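Local coordinates for Fe-regulated protein B (PDB 4AIP) that probably carries iron across the meningococcal outer membrane as a TonB-dependent transporter, at residues S269-Q274 with T306-T311. Sequence-based numbering, arbitrary orientation.
With N8E (3,6,9,12,15-pentaoxatricosan-1-ol), chain F.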
loop_
_atom_site.group_PDB
_atom_site.type_symbol
_atom_site.label_atom_id
_atom_site.label_comp_id
_atom_site.label_asym_id
_atom_site.label_seq_id
_atom_site.Cartn_x
_atom_site.Cartn_y
_atom_site.Cartn_z
ATOM N N SER B 269 -10.529 10.176 18.561
ATOM C CA SER B 269 -10.949 9.298 17.513
ATOM C C SER B 269 -10.360 9.772 16.179
ATOM O O SER B 269 -10.392 10.987 15.924
ATOM C CB SER B 269 -12.460 9.404 17.520
ATOM O OG SER B 269 -13.051 8.866 16.372
ATOM N N HIS B 270 -9.797 8.883 15.346
ATOM C CA HIS B 270 -9.530 9.285 13.969
ATOM C C HIS B 270 -10.110 8.247 13.048
ATOM O O HIS B 270 -9.850 7.052 13.262
ATOM C CB HIS B 270 -8.046 9.507 13.647
ATOM C CG HIS B 270 -7.806 9.862 12.211
ATOM N ND1 HIS B 270 -7.875 11.154 11.755
ATOM C CD2 HIS B 270 -7.541 9.100 11.125
ATOM C CE1 HIS B 270 -7.641 11.185 10.458
ATOM N NE2 HIS B 270 -7.463 9.946 10.044
ATOM N N MET B 271 -10.877 8.688 12.048
ATOM C CA MET B 271 -11.436 7.769 11.111
ATOM C C MET B 271 -11.030 8.112 9.697
ATOM O O MET B 271 -10.922 9.289 9.344
ATOM C CB MET B 271 -12.924 7.765 11.228
ATOM C CG MET B 271 -13.532 7.480 9.922
ATOM S SD MET B 271 -15.282 7.597 9.821
ATOM C CE MET B 271 -15.650 9.303 9.837
ATOM N N LYS B 272 -10.832 7.076 8.877
ATOM C CA LYS B 272 -10.606 7.319 7.480
ATOM C C LYS B 272 -11.406 6.301 6.689
ATOM O O LYS B 272 -11.433 5.140 7.063
ATOM C CB LYS B 272 -9.116 7.251 7.128
ATOM C CG LYS B 272 -8.917 7.561 5.708
ATOM C CD LYS B 272 -7.617 7.119 5.113
ATOM C CE LYS B 272 -6.522 8.045 5.397
ATOM N NZ LYS B 272 -5.770 8.199 4.144
ATOM N N ASP B 273 -11.989 6.756 5.563
ATOM C CA ASP B 273 -12.837 5.953 4.693
ATOM C C ASP B 273 -12.384 6.280 3.281
ATOM O O ASP B 273 -12.490 7.439 2.837
ATOM C CB ASP B 273 -14.260 6.520 4.846
ATOM C CG ASP B 273 -15.374 5.463 4.644
ATOM O OD1 ASP B 273 -15.361 4.746 3.618
ATOM O OD2 ASP B 273 -16.293 5.413 5.487
ATOM N N GLN B 274 -11.914 5.316 2.522
ATOM C CA GLN B 274 -11.357 5.680 1.224
ATOM C C GLN B 274 -11.781 4.755 0.063
ATOM O O GLN B 274 -11.786 3.511 0.190
ATOM C CB GLN B 274 -9.849 5.688 1.365
ATOM C CG GLN B 274 -9.170 6.123 0.168
ATOM C CD GLN B 274 -7.703 6.249 0.373
ATOM O OE1 GLN B 274 -7.143 7.328 0.169
ATOM N NE2 GLN B 274 -7.061 5.179 0.800
ATOM N N THR B 306 -11.105 8.912 -3.364
ATOM C CA THR B 306 -11.984 9.845 -2.742
ATOM C C THR B 306 -12.088 9.409 -1.276
ATOM O O THR B 306 -12.258 8.225 -0.981
ATOM C CB THR B 306 -13.355 10.094 -3.563
ATOM O OG1 THR B 306 -14.386 9.257 -3.088
ATOM C CG2 THR B 306 -13.223 9.827 -5.077
ATOM N N THR B 307 -11.899 10.359 -0.358
ATOM C CA THR B 307 -11.636 10.041 1.043
ATOM C C THR B 307 -12.452 10.899 2.029
ATOM O O THR B 307 -12.663 12.112 1.819
ATOM C CB THR B 307 -10.146 10.287 1.332
ATOM O OG1 THR B 307 -9.376 9.889 0.195
ATOM C CG2 THR B 307 -9.715 9.491 2.492
ATOM N N GLN B 308 -12.847 10.301 3.140
ATOM C CA GLN B 308 -13.488 11.043 4.203
ATOM C C GLN B 308 -12.769 10.689 5.479
ATOM O O GLN B 308 -12.578 9.473 5.795
ATOM C CB GLN B 308 -14.976 10.684 4.317
ATOM C CG GLN B 308 -15.819 11.710 5.053
ATOM C CD GLN B 308 -17.281 11.283 5.206
ATOM O OE1 GLN B 308 -17.593 10.397 5.976
ATOM N NE2 GLN B 308 -18.167 11.923 4.477
ATOM N N SER B 309 -12.380 11.724 6.222
ATOM C CA SER B 309 -11.577 11.519 7.392
ATOM C C SER B 309 -12.104 12.435 8.427
ATOM O O SER B 309 -12.511 13.584 8.177
ATOM C CB SER B 309 -10.093 11.858 7.208
ATOM O OG SER B 309 -9.627 11.627 5.909
ATOM N N ASN B 310 -11.993 11.971 9.643
ATOM C CA ASN B 310 -12.487 12.729 10.716
ATOM C C ASN B 310 -11.610 12.462 11.914
ATOM O O ASN B 310 -11.478 11.300 12.333
ATOM C CB ASN B 310 -13.908 12.249 11.036
ATOM C CG ASN B 310 -14.624 13.204 11.982
ATOM O OD1 ASN B 310 -14.271 14.392 12.022
ATOM N ND2 ASN B 310 -15.607 12.698 12.762
ATOM N N THR B 311 -10.998 13.518 12.444
ATOM C CA THR B 311 -10.487 13.441 13.815
ATOM C C THR B 311 -11.461 14.171 14.735
ATOM O O THR B 311 -11.848 15.303 14.447
ATOM C CB THR B 311 -9.094 14.093 13.982
ATOM O OG1 THR B 311 -8.214 13.697 12.928
ATOM C CG2 THR B 311 -8.490 13.668 15.244
HETATM C C01 N8E F . -4.000 7.095 8.200
HETATM C C02 N8E F . -5.260 7.433 8.974
HETATM C C03 N8E F . -5.910 6.177 9.534
HETATM C C04 N8E F . -5.321 5.717 10.863
HETATM C C05 N8E F . -6.058 6.260 12.069
HETATM C C06 N8E F . -5.112 6.470 13.251
HETATM C C07 N8E F . -4.446 7.803 13.241
HETATM C C08 N8E F . -4.051 8.321 14.626
HETATM O O09 N8E F . -5.198 8.663 15.390
HETATM C C10 N8E F . -4.985 9.109 16.706
HETATM C C11 N8E F . -6.230 8.895 17.564
HETATM O O12 N8E F . -5.873 8.133 18.698
HETATM C C13 N8E F . -6.127 6.736 18.745
HETATM C C14 N8E F . -5.364 6.245 19.969
HETATM O O15 N8E F . -4.724 4.993 19.697
HETATM C C16 N8E F . -3.385 4.895 20.185
HETATM C C17 N8E F . -3.402 4.434 21.628
HETATM O O18 N8E F . -3.454 3.004 21.618
HETATM C C19 N8E F . -4.360 2.446 22.589
HETATM C C20 N8E F . -3.850 2.358 24.038
HETATM O O21 N8E F . -4.900 2.689 24.962
HETATM C C22 N8E F . -5.487 1.544 25.568
HETATM C C23 N8E F . -5.439 1.824 27.054
HETATM O O24 N8E F . -5.809 0.644 27.793
HETATM O O HOH W 1 -13.061 10.245 14.232
#
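The imidazole of His270 meets Thr311 at its edge: ND1 and Thr311 OG1 are hydrogen-bonded at 2.8 Å, and either atom could supply the proton. Another part of the ring's edge faces the bound detergent, whose tail carbon C05 comes within 3.3 Å of His270 CD2. Ser309 CB and the carbonyl oxygen of Asn310 approach the ring obliquely. The first torsion of His270 (chi1 178°) sets the ring opposite the backbone N and carries it out from the strand between threonine and detergent; its NE2, buried here, has no polar partner in the model. Further along this face, Lys272 lays its CG against the methyl CG2 of Thr307 at 3.8 Å, while its bent chain brings CE to the detergent tail.

On the other face, Met271 turns at chi3 (74°), and its CE packs 3.6 Å from Asn310 CB. Asp273 points the same way as Met271, and its OD2 accepts a hydrogen bond from the backbone N of Asp140 in the plug domain. Paired backbone bonds join Met271 with Asn310 and Asp273 with Gln308; a water donating to Asn310 O also bonds Ser269 OG.

Val199 of the second subunit, another copy of the protein, packs on His270, and Phe193 of that subunit on Thr311. These antiparallel neighbours form part of the wall of the TonB-dependent receptor barrel, with plug contacts on one face and detergent on the other.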